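Local structure of SAHS4 (Ramazzottius varieornatus, 5Z4G) at residues 72-77 and 89-94. The protein is a secreted, heat-soluble tardigrade protein that binds zinc and probably acts as a molecular shield when water is scarce. Sequence-based numbering, arbitrary orientation.
With ZN (zinc ion), chain C.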
ATOM      1  N   ASP A  72     -14.615  -7.805 -12.626  1.00 29.87           N
ATOM      2  CA  ASP A  72     -14.363  -8.751 -11.528  1.00 31.35           C
ATOM      3  C   ASP A  72     -13.017  -8.481 -10.841  1.00 29.19           C
ATOM      4  O   ASP A  72     -12.546  -9.278 -10.021  1.00 30.85           O
ATOM      5  CB  ASP A  72     -14.425 -10.196 -12.050  1.00 33.02           C
ATOM      6  CG  ASP A  72     -13.308 -10.518 -13.038  1.00 35.89           C
ATOM      7  OD1 ASP A  72     -12.683  -9.581 -13.581  1.00 35.35           O
ATOM      8  OD2 ASP A  72     -13.050 -11.716 -13.268  1.00 35.26           O
ATOM      9  N   HIS A  73     -12.402  -7.356 -11.190  1.00 24.11           N
ATOM     10  CA  HIS A  73     -11.119  -6.965 -10.618  1.00 19.93           C
ATOM     11  C   HIS A  73     -11.193  -5.573  -9.998  1.00 16.90           C
ATOM     12  O   HIS A  73     -12.124  -4.809 -10.284  1.00 18.52           O
ATOM     13  CB  HIS A  73     -10.002  -7.026 -11.668  1.00 20.76           C
ATOM     14  CG  HIS A  73     -10.220  -6.126 -12.846  1.00 22.15           C
ATOM     15  ND1 HIS A  73     -10.685  -6.590 -14.056  1.00 26.02           N
ATOM     16  CD2 HIS A  73     -10.015  -4.797 -13.003  1.00 21.57           C
ATOM     17  CE1 HIS A  73     -10.757  -5.585 -14.909  1.00 25.32           C
ATOM     18  NE2 HIS A  73     -10.368  -4.482 -14.293  1.00 24.53           N
ATOM     19  N   TYR A  74     -10.222  -5.280  -9.136  1.00 13.07           N
ATOM     20  CA  TYR A  74     -10.031  -3.962  -8.541  1.00 12.02           C
ATOM     21  C   TYR A  74      -8.878  -3.262  -9.220  1.00 11.73           C
ATOM     22  O   TYR A  74      -8.001  -3.919  -9.783  1.00 13.44           O
ATOM     23  CB  TYR A  74      -9.715  -4.091  -7.036  1.00 12.27           C
ATOM     24  CG  TYR A  74     -10.890  -4.574  -6.235  1.00 13.16           C
ATOM     25  CD1 TYR A  74     -11.162  -5.941  -6.101  1.00 13.56           C
ATOM     26  CD2 TYR A  74     -11.772  -3.661  -5.646  1.00 14.30           C
ATOM     27  CE1 TYR A  74     -12.273  -6.377  -5.394  1.00 15.39           C
ATOM     28  CE2 TYR A  74     -12.872  -4.086  -4.924  1.00 15.52           C
ATOM     29  CZ  TYR A  74     -13.119  -5.446  -4.799  1.00 15.90           C
ATOM     30  OH  TYR A  74     -14.212  -5.889  -4.093  1.00 18.78           O
ATOM     31  N   HIS A  75      -8.874  -1.935  -9.151  1.00 10.84           N
ATOM     32  CA  HIS A  75      -7.751  -1.135  -9.625  1.00 11.83           C
ATOM     33  C   HIS A  75      -7.084  -0.404  -8.476  1.00 11.01           C
ATOM     34  O   HIS A  75      -7.738  -0.007  -7.504  1.00 11.90           O
ATOM     35  CB  HIS A  75      -8.232  -0.101 -10.623  1.00 14.09           C
ATOM     36  CG  HIS A  75      -8.517  -0.653 -11.983  1.00 17.69           C
ATOM     37  ND1 HIS A  75      -7.577  -0.659 -12.990  1.00 20.69           N
ATOM     38  CD2 HIS A  75      -9.630  -1.220 -12.502  1.00 19.68           C
ATOM     39  CE1 HIS A  75      -8.097  -1.214 -14.071  1.00 21.74           C
ATOM     40  NE2 HIS A  75      -9.343  -1.561 -13.801  1.00 21.57           N
ATOM     41  N   VAL A  76      -5.776  -0.218  -8.615  1.00 10.79           N
ATOM     42  CA  VAL A  76      -4.982   0.563  -7.672  1.00 10.72           C
ATOM     43  C   VAL A  76      -4.038   1.458  -8.459  1.00 11.33           C
ATOM     44  O   VAL A  76      -3.492   1.052  -9.488  1.00 12.25           O
ATOM     45  CB  VAL A  76      -4.218  -0.320  -6.636  1.00 11.36           C
ATOM     46  CG1 VAL A  76      -3.314  -1.345  -7.325  1.00 12.81           C
ATOM     47  CG2 VAL A  76      -3.426   0.532  -5.637  1.00 12.42           C
ATOM     48  N   GLN A  77      -3.863   2.675  -7.959  1.00 12.13           N
ATOM     49  CA  GLN A  77      -2.928   3.616  -8.516  1.00 13.36           C
ATOM     50  C   GLN A  77      -2.252   4.334  -7.368  1.00 13.98           C
ATOM     51  O   GLN A  77      -2.926   4.802  -6.442  1.00 15.46           O
ATOM     52  CB  GLN A  77      -3.654   4.607  -9.427  1.00 16.91           C
ATOM     53  CG  GLN A  77      -2.759   5.639 -10.087  1.00 21.90           C
ATOM     54  CD  GLN A  77      -3.571   6.705 -10.778  1.00 29.02           C
ATOM     55  OE1 GLN A  77      -4.187   7.554 -10.129  1.00 36.19           O
ATOM     56  NE2 GLN A  77      -3.582   6.667 -12.103  1.00 35.09           N
ATOM     57  N   THR A  89      -2.101  -0.673 -11.528  1.00 15.02           N
ATOM     58  CA  THR A  89      -2.356  -2.071 -11.837  1.00 14.56           C
ATOM     59  C   THR A  89      -3.780  -2.483 -11.461  1.00 13.66           C
ATOM     60  O   THR A  89      -4.565  -1.678 -10.950  1.00 13.86           O
ATOM     61  CB  THR A  89      -1.261  -3.007 -11.236  1.00 15.63           C
ATOM     62  OG1 THR A  89      -1.264  -4.263 -11.924  1.00 17.15           O
ATOM     63  CG2 THR A  89      -1.432  -3.243  -9.733  1.00 17.07           C
ATOM     64  N   SER A  90      -4.101  -3.737 -11.756  1.00 13.57           N
ATOM     65  CA  SER A  90      -5.373  -4.330 -11.392  1.00 13.53           C
ATOM     66  C   SER A  90      -5.097  -5.645 -10.686  1.00 12.61           C
ATOM     67  O   SER A  90      -4.042  -6.251 -10.880  1.00 13.77           O
ATOM     68  CB  SER A  90      -6.238  -4.550 -12.632  1.00 16.38           C
ATOM     69  OG  SER A  90      -5.531  -5.286 -13.609  1.00 19.82           O
ATOM     70  N   PHE A  91      -6.033  -6.064  -9.844  1.00 10.91           N
ATOM     71  CA  PHE A  91      -5.885  -7.325  -9.121  1.00 10.63           C
ATOM     72  C   PHE A  91      -7.238  -7.953  -8.836  1.00 10.52           C
ATOM     73  O   PHE A  91      -8.264  -7.271  -8.794  1.00 12.11           O
ATOM     74  CB  PHE A  91      -5.062  -7.134  -7.822  1.00 11.44           C
ATOM     75  CG  PHE A  91      -5.702  -6.217  -6.798  1.00 11.22           C
ATOM     76  CD1 PHE A  91      -6.569  -6.720  -5.816  1.00 11.39           C
ATOM     77  CD2 PHE A  91      -5.429  -4.845  -6.803  1.00 12.54           C
ATOM     78  CE1 PHE A  91      -7.148  -5.870  -4.868  1.00 12.30           C
ATOM     79  CE2 PHE A  91      -6.020  -3.997  -5.871  1.00 13.08           C
ATOM     80  CZ  PHE A  91      -6.870  -4.509  -4.894  1.00 12.94           C
ATOM     81  N   LYS A  92      -7.218  -9.261  -8.635  1.00 11.14           N
ATOM     82  CA  LYS A  92      -8.389 -10.008  -8.197  1.00 11.69           C
ATOM     83  C   LYS A  92      -8.047 -10.587  -6.844  1.00 11.30           C
ATOM     84  O   LYS A  92      -6.932 -11.076  -6.646  1.00 13.08           O
ATOM     85  CB  LYS A  92      -8.745 -11.120  -9.194  1.00 13.23           C
ATOM     86  CG  LYS A  92      -9.092 -10.590 -10.578  1.00 14.57           C
ATOM     87  CD  LYS A  92      -9.523 -11.673 -11.549  1.00 16.62           C
ATOM     88  CE  LYS A  92      -9.712 -11.063 -12.924  1.00 20.05           C
ATOM     89  NZ  LYS A  92     -10.338 -11.987 -13.906  1.00 24.17           N
ATOM     90  N   MET A  93      -9.001 -10.541  -5.918  1.00 11.21           N
ATOM     91  CA  MET A  93      -8.786 -11.114  -4.584  1.00 11.87           C
ATOM     92  C   MET A  93      -8.357 -12.572  -4.652  1.00 12.73           C
ATOM     93  O   MET A  93      -8.953 -13.382  -5.366  1.00 14.71           O
ATOM     94  CB  MET A  93     -10.034 -10.978  -3.706  1.00 13.36           C
ATOM     95  CG  MET A  93     -10.445  -9.545  -3.448  1.00 14.02           C
ATOM     96  SD  MET A  93      -9.205  -8.599  -2.542  1.00 13.85           S
ATOM     97  CE  MET A  93     -10.007  -6.997  -2.607  1.00 15.05           C
ATOM     98  N   GLY A  94      -7.297 -12.886  -3.922  1.00 12.73           N
ATOM     99  CA  GLY A  94      -6.776 -14.251  -3.839  1.00 13.64           C
ATOM    100  C   GLY A  94      -5.945 -14.747  -5.013  1.00 14.40           C
ATOM    101  O   GLY A  94      -5.512 -15.904  -5.013  1.00 16.05           O
TER
HETATM  102 ZN    ZN C 201     -10.577  -2.533 -15.147  1.00 30.21          ZN
HETATM  103  O   HOH W   1     -11.548  -9.770  -6.934  1.00 22.57           O
HETATM  104  O   HOH W   2      -5.233   0.764 -12.468  1.00 30.84           O
HETATM  105  O   HOH W   3      -9.078  -3.175 -16.480  1.00 41.34           O
HETATM  106  O   HOH W   4     -10.612  -0.615 -16.452  1.00 51.10           O
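Tyr74 and Phe91 form a hydrogen-bonded pair in an antiparallel beta hairpin of strands 74-79 and 86-91, within a fold consistent with the fatty-acid-binding protein family. Tyr74 N reaches Phe91 O at 2.8 Å, and Phe91 N returns a bond to Tyr74 O. Val76 and Thr89 repeat this two-bond pairing. The tight face carries Tyr74, Val76, Thr89 and Phe91. There Tyr74 CB sits over one face of the Phe91 ring, 3.8 Å from its centroid. The two ring planes are 20° apart, but little of one ring lies over the other. Met93 bends at chi2 (-63°) and lays CE over a face of the Tyr74 ring as a CH-pi contact, while SD stands obliquely in a Met-aromatic contact. Val76 CG1 meets Thr89 CG2 side by side at 3.6 Å. Tyr65 and Tyr108 also pack on Phe91.

The other face is looser and wetter. Ser90 CB lies over a face of the His75 ring, 4.2 Å from the centroid. Past the open end of the hairpin, the extended Lys92 chain brings NZ to the syn side of Asp72 OD2, 28° out of the carboxylate plane, a salt bridge of 2.8 Å. An alanine in place of Lys92 would probably leave the Asp72 carboxylate without this charged mate. Glu68, Glu71 and two waters share the zinc that His73 NE2 and His75 NE2 each bind at 2.1 Å.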